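Local coordinates for alpha-glucosidase (Pseudoalteromonas sp. K8, PDB 5HQA), which hydrolyses alpha-glucosides as a calcium-containing, chloride-activated member of glycoside hydrolase family 97, at residues P6-I14 and Y23-T31; F52-N63 and D78-K89. All coordinates share one frame; numbering follows the deposited sequence.

Contact 1 (P6-I14 and Y23-T31)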
loop_
_atom_site.group_PDB
_atom_site.type_symbol
_atom_site.label_atom_id
_atom_site.label_comp_id
_atom_site.label_asym_id
_atom_site.label_seq_id
_atom_site.Cartn_x
_atom_site.Cartn_y
_atom_site.Cartn_z
ATOM N N PRO A 6 -24.939 -9.224 -3.154
ATOM C CA PRO A 6 -25.884 -9.228 -4.280
ATOM C C PRO A 6 -26.048 -10.591 -4.936
ATOM O O PRO A 6 -27.179 -10.970 -5.266
ATOM C CB PRO A 6 -25.272 -8.198 -5.234
ATOM C CG PRO A 6 -24.580 -7.234 -4.310
ATOM C CD PRO A 6 -23.992 -8.096 -3.230
ATOM N N ASP A 7 -24.968 -11.356 -5.109
ATOM C CA ASP A 7 -25.103 -12.663 -5.741
ATOM C C ASP A 7 -25.524 -13.759 -4.767
ATOM O O ASP A 7 -25.736 -14.899 -5.196
ATOM C CB ASP A 7 -23.805 -13.055 -6.464
ATOM C CG ASP A 7 -22.622 -13.279 -5.525
ATOM O OD1 ASP A 7 -22.786 -13.319 -4.288
ATOM O OD2 ASP A 7 -21.492 -13.429 -6.048
ATOM N N GLY A 8 -25.664 -13.445 -3.479
ATOM C CA GLY A 8 -26.112 -14.410 -2.491
ATOM C C GLY A 8 -25.040 -15.316 -1.918
ATOM O O GLY A 8 -25.326 -16.052 -0.969
ATOM N N ASN A 9 -23.810 -15.288 -2.447
ATOM C CA ASN A 9 -22.809 -16.257 -2.008
ATOM C C ASN A 9 -22.239 -15.946 -0.632
ATOM O O ASN A 9 -21.853 -16.876 0.089
ATOM C CB ASN A 9 -21.682 -16.354 -3.027
ATOM C CG ASN A 9 -22.110 -17.090 -4.275
ATOM O OD1 ASN A 9 -22.923 -18.011 -4.210
ATOM N ND2 ASN A 9 -21.585 -16.675 -5.420
ATOM N N ILE A 10 -22.168 -14.676 -0.245
ATOM C CA ILE A 10 -21.706 -14.291 1.087
ATOM C C ILE A 10 -22.922 -13.942 1.931
ATOM O O ILE A 10 -23.756 -13.118 1.528
ATOM C CB ILE A 10 -20.720 -13.112 1.031
ATOM C CG1 ILE A 10 -19.450 -13.523 0.276
ATOM C CG2 ILE A 10 -20.375 -12.641 2.450
ATOM C CD1 ILE A 10 -18.475 -12.381 0.043
ATOM N N LYS A 11 -23.034 -14.572 3.092
ATOM C CA LYS A 11 -24.178 -14.364 3.970
ATOM C C LYS A 11 -23.655 -14.056 5.364
ATOM O O LYS A 11 -22.864 -14.830 5.913
ATOM C CB LYS A 11 -25.089 -15.594 3.986
ATOM C CG LYS A 11 -25.655 -15.979 2.608
ATOM C CD LYS A 11 -26.672 -17.124 2.719
ATOM C CE LYS A 11 -27.166 -17.582 1.347
ATOM N NZ LYS A 11 -26.067 -18.187 0.527
ATOM N N ILE A 12 -24.091 -12.936 5.937
ATOM C CA ILE A 12 -23.678 -12.523 7.275
ATOM C C ILE A 12 -24.887 -12.605 8.192
ATOM O O ILE A 12 -25.933 -12.016 7.895
ATOM C CB ILE A 12 -23.095 -11.098 7.285
ATOM C CG1 ILE A 12 -21.946 -10.963 6.283
ATOM C CG2 ILE A 12 -22.633 -10.728 8.696
ATOM C CD1 ILE A 12 -22.347 -10.296 4.977
ATOM N N ILE A 13 -24.743 -13.322 9.304
ATOM C CA ILE A 13 -25.786 -13.428 10.319
ATOM C C ILE A 13 -25.309 -12.668 11.544
ATOM O O ILE A 13 -24.239 -12.968 12.088
ATOM C CB ILE A 13 -26.110 -14.882 10.683
ATOM C CG1 ILE A 13 -26.652 -15.635 9.471
ATOM C CG2 ILE A 13 -27.142 -14.916 11.804
ATOM C CD1 ILE A 13 -26.829 -17.109 9.744
ATOM N N ILE A 14 -26.098 -11.685 11.972
ATOM C CA ILE A 14 -25.803 -10.876 13.147
ATOM C C ILE A 14 -26.756 -11.309 14.253
ATOM O O ILE A 14 -27.970 -11.409 14.033
ATOM C CB ILE A 14 -25.937 -9.375 12.842
ATOM C CG1 ILE A 14 -25.053 -8.986 11.649
ATOM C CG2 ILE A 14 -25.545 -8.572 14.059
ATOM C CD1 ILE A 14 -25.781 -8.963 10.310
ATOM N N TYR A 23 -21.375 -11.812 15.112
ATOM C CA TYR A 23 -21.690 -12.058 13.714
ATOM C C TYR A 23 -20.960 -13.319 13.265
ATOM O O TYR A 23 -19.976 -13.744 13.874
ATOM C CB TYR A 23 -21.312 -10.857 12.817
ATOM C CG TYR A 23 -19.825 -10.747 12.602
ATOM C CD1 TYR A 23 -19.005 -10.179 13.572
ATOM C CD2 TYR A 23 -19.235 -11.247 11.449
ATOM C CE1 TYR A 23 -17.629 -10.105 13.392
ATOM C CE2 TYR A 23 -17.868 -11.179 11.260
ATOM C CZ TYR A 23 -17.073 -10.607 12.231
ATOM O OH TYR A 23 -15.716 -10.548 12.035
ATOM N N SER A 24 -21.476 -13.927 12.199
ATOM C CA SER A 24 -20.815 -15.038 11.526
ATOM C C SER A 24 -21.039 -14.886 10.028
ATOM O O SER A 24 -21.933 -14.160 9.590
ATOM C CB SER A 24 -21.333 -16.401 12.021
ATOM O OG SER A 24 -22.700 -16.563 11.681
ATOM N N ILE A 25 -20.207 -15.555 9.234
ATOM C CA ILE A 25 -20.253 -15.396 7.783
ATOM C C ILE A 25 -20.122 -16.760 7.129
ATOM O O ILE A 25 -19.239 -17.546 7.490
ATOM C CB ILE A 25 -19.136 -14.466 7.269
ATOM C CG1 ILE A 25 -19.193 -13.100 7.970
ATOM C CG2 ILE A 25 -19.220 -14.322 5.739
ATOM C CD1 ILE A 25 -18.088 -12.168 7.544
ATOM N N SER A 26 -20.984 -17.038 6.159
ATOM C CA SER A 26 -20.834 -18.204 5.304
ATOM C C SER A 26 -20.518 -17.776 3.876
ATOM O O SER A 26 -20.888 -16.684 3.432
ATOM C CB SER A 26 -22.095 -19.069 5.311
ATOM O OG SER A 26 -23.169 -18.383 4.697
ATOM N N PHE A 27 -19.821 -18.653 3.159
ATOM C CA PHE A 27 -19.510 -18.451 1.751
ATOM C C PHE A 27 -19.989 -19.693 1.022
ATOM O O PHE A 27 -19.557 -20.806 1.347
ATOM C CB PHE A 27 -18.010 -18.223 1.536
ATOM C CG PHE A 27 -17.634 -17.930 0.101
ATOM C CD1 PHE A 27 -18.189 -16.849 -0.571
ATOM C CD2 PHE A 27 -16.708 -18.723 -0.567
ATOM C CE1 PHE A 27 -17.841 -16.568 -1.892
ATOM C CE2 PHE A 27 -16.348 -18.443 -1.891
ATOM C CZ PHE A 27 -16.914 -17.365 -2.550
ATOM N N LYS A 28 -20.899 -19.506 0.063
ATOM C CA LYS A 28 -21.522 -20.627 -0.639
ATOM C C LYS A 28 -22.065 -21.652 0.354
ATOM O O LYS A 28 -21.896 -22.862 0.193
ATOM C CB LYS A 28 -20.541 -21.260 -1.620
ATOM C CG LYS A 28 -20.069 -20.278 -2.670
ATOM C CD LYS A 28 -19.012 -20.896 -3.537
ATOM C CE LYS A 28 -18.884 -20.142 -4.832
ATOM N NZ LYS A 28 -18.184 -21.007 -5.807
ATOM N N ASN A 29 -22.686 -21.143 1.418
ATOM C CA ASN A 29 -23.395 -21.928 2.420
ATOM C C ASN A 29 -22.480 -22.819 3.244
ATOM O O ASN A 29 -22.938 -23.810 3.815
ATOM C CB ASN A 29 -24.524 -22.756 1.782
ATOM C CG ASN A 29 -25.628 -21.879 1.219
ATOM O OD1 ASN A 29 -26.008 -20.875 1.827
ATOM N ND2 ASN A 29 -26.122 -22.228 0.039
ATOM N N LYS A 30 -21.197 -22.490 3.329
ATOM C CA LYS A 30 -20.289 -23.094 4.296
ATOM C C LYS A 30 -19.778 -21.993 5.211
ATOM O O LYS A 30 -19.289 -20.967 4.727
ATOM C CB LYS A 30 -19.111 -23.795 3.607
ATOM C CG LYS A 30 -19.517 -24.874 2.622
ATOM C CD LYS A 30 -18.311 -25.377 1.847
ATOM C CE LYS A 30 -18.224 -26.894 1.887
ATOM N NZ LYS A 30 -17.647 -27.463 0.630
ATOM N N THR A 31 -19.892 -22.197 6.520
ATOM C CA THR A 31 -19.404 -21.198 7.465
ATOM C C THR A 31 -17.898 -21.020 7.318
ATOM O O THR A 31 -17.141 -21.991 7.398
ATOM C CB THR A 31 -19.736 -21.622 8.898
ATOM O OG1 THR A 31 -21.136 -21.880 9.007
ATOM C CG2 THR A 31 -19.345 -20.528 9.889
HETATM O O HOH W 1 -23.342 -18.313 1.949
HETATM O O HOH W 2 -24.203 -17.221 7.382
HETATM O O HOH W 3 -24.300 -15.045 13.939
#

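Contact 2 (F52-N63 and D78-K89). With FMT (formic acid), chain I.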
loop_
_atom_site.group_PDB
_atom_site.type_symbol
_atom_site.label_atom_id
_atom_site.label_comp_id
_atom_site.label_asym_id
_atom_site.label_seq_id
_atom_site.Cartn_x
_atom_site.Cartn_y
_atom_site.Cartn_z
ATOM N N PHE A 52 -26.507 -6.704 25.452
ATOM C CA PHE A 52 -27.069 -5.892 24.383
ATOM C C PHE A 52 -27.940 -6.766 23.488
ATOM O O PHE A 52 -27.528 -7.865 23.095
ATOM C CB PHE A 52 -25.950 -5.235 23.571
ATOM C CG PHE A 52 -25.387 -3.997 24.212
ATOM C CD1 PHE A 52 -24.474 -4.091 25.255
ATOM C CD2 PHE A 52 -25.774 -2.736 23.775
ATOM C CE1 PHE A 52 -23.961 -2.946 25.854
ATOM C CE2 PHE A 52 -25.259 -1.590 24.361
ATOM C CZ PHE A 52 -24.354 -1.695 25.410
ATOM N N LYS A 53 -29.145 -6.285 23.170
ATOM C CA LYS A 53 -30.081 -7.012 22.325
ATOM C C LYS A 53 -30.390 -6.203 21.070
ATOM O O LYS A 53 -30.388 -4.969 21.094
ATOM C CB LYS A 53 -31.393 -7.328 23.076
ATOM C CG LYS A 53 -31.218 -8.169 24.348
ATOM C CD LYS A 53 -30.628 -9.533 24.027
ATOM C CE LYS A 53 -30.229 -10.292 25.283
ATOM N NZ LYS A 53 -29.334 -11.444 24.952
ATOM N N ILE A 54 -30.665 -6.913 19.972
ATOM C CA ILE A 54 -31.061 -6.259 18.727
ATOM C C ILE A 54 -32.470 -5.705 18.874
ATOM O O ILE A 54 -33.408 -6.432 19.226
ATOM C CB ILE A 54 -30.986 -7.238 17.546
ATOM C CG1 ILE A 54 -29.547 -7.724 17.328
ATOM C CG2 ILE A 54 -31.540 -6.578 16.269
ATOM C CD1 ILE A 54 -29.443 -8.941 16.409
ATOM N N THR A 55 -32.628 -4.411 18.598
ATOM C CA THR A 55 -33.933 -3.772 18.641
ATOM C C THR A 55 -34.471 -3.403 17.267
ATOM O O THR A 55 -35.694 -3.293 17.114
ATOM C CB THR A 55 -33.879 -2.497 19.492
ATOM O OG1 THR A 55 -32.925 -1.595 18.925
ATOM C CG2 THR A 55 -33.469 -2.820 20.918
ATOM N N LYS A 56 -33.598 -3.223 16.276
ATOM C CA LYS A 56 -33.987 -2.679 14.984
ATOM C C LYS A 56 -32.962 -3.092 13.936
ATOM O O LYS A 56 -31.761 -3.139 14.224
ATOM C CB LYS A 56 -34.085 -1.147 15.054
ATOM C CG LYS A 56 -34.601 -0.479 13.802
ATOM C CD LYS A 56 -34.960 0.979 14.052
ATOM C CE LYS A 56 -33.780 1.747 14.581
ATOM N NZ LYS A 56 -34.166 3.131 14.967
ATOM N N VAL A 57 -33.440 -3.397 12.726
ATOM C CA VAL A 57 -32.574 -3.555 11.564
ATOM C C VAL A 57 -33.120 -2.677 10.446
ATOM O O VAL A 57 -34.337 -2.576 10.258
ATOM C CB VAL A 57 -32.447 -5.026 11.107
ATOM C CG1 VAL A 57 -31.912 -5.891 12.240
ATOM C CG2 VAL A 57 -33.764 -5.568 10.613
ATOM N N GLN A 58 -32.219 -2.023 9.718
ATOM C CA GLN A 58 -32.589 -1.165 8.599
ATOM C C GLN A 58 -31.831 -1.626 7.365
ATOM O O GLN A 58 -30.597 -1.592 7.349
ATOM C CB GLN A 58 -32.276 0.296 8.918
ATOM C CG GLN A 58 -33.032 0.785 10.132
ATOM C CD GLN A 58 -32.648 2.189 10.520
ATOM O OE1 GLN A 58 -33.201 3.159 9.994
ATOM N NE2 GLN A 58 -31.689 2.315 11.439
ATOM N N GLN A 59 -32.565 -2.059 6.345
ATOM C CA GLN A 59 -31.984 -2.610 5.129
ATOM C C GLN A 59 -32.020 -1.583 4.007
ATOM O O GLN A 59 -33.030 -0.902 3.805
ATOM C CB GLN A 59 -32.740 -3.862 4.682
ATOM C CG GLN A 59 -32.836 -4.933 5.741
ATOM C CD GLN A 59 -33.847 -5.999 5.369
ATOM O OE1 GLN A 59 -34.495 -5.917 4.319
ATOM N NE2 GLN A 59 -33.992 -7.007 6.226
ATOM N N GLN A 60 -30.916 -1.490 3.270
ATOM C CA GLN A 60 -30.864 -0.683 2.062
ATOM C C GLN A 60 -29.806 -1.285 1.151
ATOM O O GLN A 60 -29.170 -2.286 1.485
ATOM C CB GLN A 60 -30.603 0.792 2.379
ATOM C CG GLN A 60 -29.343 1.089 3.135
ATOM C CD GLN A 60 -29.431 2.425 3.867
ATOM O OE1 GLN A 60 -29.926 3.414 3.326
ATOM N NE2 GLN A 60 -28.969 2.448 5.109
ATOM N N SER A 61 -29.634 -0.688 -0.021
ATOM C CA SER A 61 -28.736 -1.292 -0.993
ATOM C C SER A 61 -28.233 -0.216 -1.941
ATOM O O SER A 61 -28.813 0.869 -2.048
ATOM C CB SER A 61 -29.431 -2.412 -1.769
ATOM O OG SER A 61 -30.548 -1.894 -2.482
ATOM N N THR A 62 -27.152 -0.551 -2.646
ATOM C CA THR A 62 -26.462 0.372 -3.532
ATOM C C THR A 62 -26.126 -0.345 -4.827
ATOM O O THR A 62 -25.689 -1.503 -4.816
ATOM C CB THR A 62 -25.174 0.907 -2.875
ATOM O OG1 THR A 62 -25.511 1.691 -1.723
ATOM C CG2 THR A 62 -24.364 1.762 -3.836
ATOM N N ASN A 63 -26.326 0.349 -5.944
ATOM C CA ASN A 63 -25.889 -0.161 -7.243
ATOM C C ASN A 63 -25.471 1.056 -8.063
ATOM O O ASN A 63 -26.266 1.599 -8.830
ATOM C CB ASN A 63 -26.979 -0.958 -7.944
ATOM C CG ASN A 63 -26.547 -1.433 -9.309
ATOM O OD1 ASN A 63 -25.361 -1.461 -9.618
ATOM N ND2 ASN A 63 -27.503 -1.803 -10.137
ATOM N N ASP A 78 -19.817 0.019 -7.385
ATOM C CA ASP A 78 -20.200 -0.194 -5.987
ATOM C C ASP A 78 -21.573 -0.868 -5.975
ATOM O O ASP A 78 -22.596 -0.204 -6.154
ATOM C CB ASP A 78 -20.228 1.128 -5.216
ATOM C CG ASP A 78 -20.526 0.940 -3.722
ATOM O OD1 ASP A 78 -20.863 -0.189 -3.304
ATOM O OD2 ASP A 78 -20.429 1.926 -2.956
ATOM N N GLN A 79 -21.603 -2.182 -5.758
ATOM C CA GLN A 79 -22.857 -2.929 -5.644
ATOM C C GLN A 79 -22.828 -3.698 -4.336
ATOM O O GLN A 79 -21.997 -4.596 -4.164
ATOM C CB GLN A 79 -23.046 -3.886 -6.816
ATOM C CG GLN A 79 -23.216 -3.176 -8.141
ATOM C CD GLN A 79 -23.187 -4.117 -9.341
ATOM O OE1 GLN A 79 -22.494 -5.140 -9.334
ATOM N NE2 GLN A 79 -23.936 -3.763 -10.384
ATOM N N HIS A 80 -23.722 -3.355 -3.413
ATOM C CA HIS A 80 -23.730 -4.055 -2.138
ATOM C C HIS A 80 -25.115 -3.968 -1.521
ATOM O O HIS A 80 -25.914 -3.087 -1.851
ATOM C CB HIS A 80 -22.669 -3.499 -1.169
ATOM C CG HIS A 80 -22.970 -2.124 -0.647
ATOM N ND1 HIS A 80 -22.495 -0.977 -1.251
ATOM C CD2 HIS A 80 -23.674 -1.715 0.438
ATOM C CE1 HIS A 80 -22.903 0.080 -0.566
ATOM N NE2 HIS A 80 -23.625 -0.341 0.459
ATOM N N ASN A 81 -25.398 -4.919 -0.638
ATOM C CA ASN A 81 -26.528 -4.813 0.267
ATOM C C ASN A 81 -26.016 -4.359 1.626
ATOM O O ASN A 81 -24.883 -4.651 2.010
ATOM C CB ASN A 81 -27.272 -6.140 0.393
ATOM C CG ASN A 81 -27.963 -6.534 -0.888
ATOM O OD1 ASN A 81 -28.529 -5.685 -1.583
ATOM N ND2 ASN A 81 -27.919 -7.820 -1.220
ATOM N N GLU A 82 -26.859 -3.633 2.345
ATOM C CA GLU A 82 -26.459 -2.959 3.567
ATOM C C GLU A 82 -27.500 -3.228 4.641
ATOM O O GLU A 82 -28.699 -3.255 4.353
ATOM C CB GLU A 82 -26.326 -1.461 3.307
ATOM C CG GLU A 82 -25.798 -0.613 4.448
ATOM C CD GLU A 82 -25.502 0.808 3.975
ATOM O OE1 GLU A 82 -25.326 1.005 2.752
ATOM O OE2 GLU A 82 -25.457 1.730 4.805
ATOM N N VAL A 83 -27.050 -3.453 5.870
ATOM C CA VAL A 83 -27.968 -3.507 7.002
ATOM C C VAL A 83 -27.329 -2.779 8.173
ATOM O O VAL A 83 -26.136 -2.938 8.446
ATOM C CB VAL A 83 -28.358 -4.951 7.390
ATOM C CG1 VAL A 83 -27.164 -5.724 7.951
ATOM C CG2 VAL A 83 -29.542 -4.934 8.396
ATOM N N THR A 84 -28.123 -1.951 8.847
ATOM C CA THR A 84 -27.716 -1.325 10.094
ATOM C C THR A 84 -28.468 -2.021 11.218
ATOM O O THR A 84 -29.706 -2.040 11.225
ATOM C CB THR A 84 -27.997 0.173 10.079
ATOM O OG1 THR A 84 -27.332 0.762 8.954
ATOM C CG2 THR A 84 -27.481 0.814 11.357
ATOM N N VAL A 85 -27.721 -2.618 12.143
ATOM C CA VAL A 85 -28.279 -3.378 13.255
ATOM C C VAL A 85 -28.100 -2.548 14.513
ATOM O O VAL A 85 -26.974 -2.169 14.848
ATOM C CB VAL A 85 -27.593 -4.745 13.400
ATOM C CG1 VAL A 85 -28.254 -5.543 14.503
ATOM C CG2 VAL A 85 -27.633 -5.497 12.076
ATOM N N THR A 86 -29.198 -2.251 15.203
ATOM C CA THR A 86 -29.141 -1.446 16.415
ATOM C C THR A 86 -29.238 -2.358 17.627
ATOM O O THR A 86 -30.135 -3.207 17.696
ATOM C CB THR A 86 -30.258 -0.402 16.442
ATOM O OG1 THR A 86 -30.073 0.503 15.353
ATOM C CG2 THR A 86 -30.220 0.382 17.743
ATOM N N PHE A 87 -28.310 -2.185 18.566
ATOM C CA PHE A 87 -28.264 -2.934 19.813
ATOM C C PHE A 87 -28.554 -1.994 20.971
ATOM O O PHE A 87 -28.113 -0.840 20.970
ATOM C CB PHE A 87 -26.892 -3.570 20.043
ATOM C CG PHE A 87 -26.462 -4.513 18.964
ATOM C CD1 PHE A 87 -26.770 -5.864 19.042
ATOM C CD2 PHE A 87 -25.728 -4.058 17.881
ATOM C CE1 PHE A 87 -26.366 -6.741 18.048
ATOM C CE2 PHE A 87 -25.319 -4.932 16.890
ATOM C CZ PHE A 87 -25.637 -6.275 16.975
ATOM N N ALA A 88 -29.258 -2.493 21.978
ATOM C CA ALA A 88 -29.528 -1.682 23.153
ATOM C C ALA A 88 -29.478 -2.549 24.400
ATOM O O ALA A 88 -29.877 -3.717 24.379
ATOM C CB ALA A 88 -30.886 -0.980 23.057
ATOM N N LYS A 89 -28.981 -1.958 25.481
ATOM C CA LYS A 89 -28.936 -2.561 26.795
ATOM C C LYS A 89 -29.652 -1.638 27.773
ATOM O O LYS A 89 -29.387 -0.428 27.778
ATOM C CB LYS A 89 -27.473 -2.785 27.238
ATOM C CG LYS A 89 -27.305 -3.314 28.657
ATOM C CD LYS A 89 -25.823 -3.461 28.988
ATOM C CE LYS A 89 -25.595 -4.112 30.353
ATOM N NZ LYS A 89 -25.989 -3.242 31.503
HETATM C C FMT I . -29.638 3.682 8.099
HETATM O O1 FMT I . -29.144 3.682 9.227
HETATM O O2 FMT I . -29.321 4.477 7.209
HETATM O O HOH W 4 -31.252 3.557 15.550
HETATM O O HOH W 5 -31.061 -0.083 12.850
HETATM O O HOH W 6 -28.675 0.351 6.590
HETATM O O HOH W 7 -26.783 0.920 0.472
#

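Contact 1 (P6-I14 and Y23-T31)
The ammonium of K11 binds the G8 carbonyl, the N29 side-chain amide and a water at the open end of the hairpin 10-15/22-27. Its NZ donates to N29 OD1 at 3.0 Å, coming from above the amide plane, 44° out of it, and to G8 O at 2.7 Å, nearly in line with that carbonyl. The water also takes the N-H of N29, donates to N9 O and meets S26 OG. The extended K11 chain bends at its last torsion (chi4 65°), which swings NZ in over the type I' turn F27-K30. Behind it the strands pair in register: K11 N to S26 O and S26 N to K11 O, 3.0 and 2.9 Å, are repeated by I13 and S24, and K28 N closes the series on N9 O at 2.8 Å. On the other face I10 CG1 meets the F27 ring at its edge, CD1 at 3.7 Å, while I10 and I25 lie side by side, CG2 to CG2 3.9 Å; V108 of strand 107-114 touches both isoleucines. A methionine in place of K11 would probably leave N29 OD1 and G8 O without their shared donor and the N29 amide freer to turn. Hydrocarbon thus faces the domain interior, while on the face of K11, S24 and S26 the network ties the turn leading into strand 30-42 to strand 10-15 and the loop before it.

Contact 2 (F52-N63 and D78-K89)
T84 O is gripped by two donors: Q58 N at 2.9 Å, lying in the carbonyl plane, and a water that also accepts from Q58 NE2 and meets T86 OG1, itself hydrogen-bonded to S98. A second water links Q58 O, Q60 NE2 and T84 OG1. Beside it Q60 NE2 donates to formic acid O2 at 2.9 Å, and R100 binds the same molecule, probably from the crystallisation liquor. Q60 and E82 run side by side, the amide and carboxylate planes 37° apart; E82 OE2 is claimed by R100 in a salt bridge. The imidazole of H80 is fixed at both nitrogens, ND1 to D78 OD1 at 2.7 Å on the syn side and NE2 to E82 OE1 at 3.2 Å on the anti side, both in the ring plane. The strands form an antiparallel hairpin at the edge of a large sheet of the N-terminal domain, consistent with the beta-sandwich of the galactose mutarotase-like clan, 53-67 being outermost. At the beta bulge after I54, T55 is the extra residue: T55 N donates to T86 O while T86 N donates to K56 O; K53 and A88 pair regularly before it. On the face turned to the first hairpin, I54 CG1 packs on F87 CE1 at 3.4 Å. F52 CG, anti to its carbonyl carbon (chi1 -81°), carries the ring under K89 CB, 3.6 Å from its centroid, a CH-pi contact.

In the fold
Contacts 1 and 2 are hairpins in series along the chain of the N-terminal domain, with strand 30-42 between them, and their centres lie about 15 Å apart. They belong to different antiparallel sheets that meet here: I14 CG2 packs on F87 CZ at 3.7 Å, and I14 O lies 3.7 Å from I54 CD1. Farther along, P6 CG comes within 3.7 Å of Q79 O. Strand 2-4, paired with 10-15, extends this interface, with V3 touching N81 and V83. Both contacts lie away from the calcium site and the glycan pocket, on the same side of the chain's centre, about 28 and 30 Å from it.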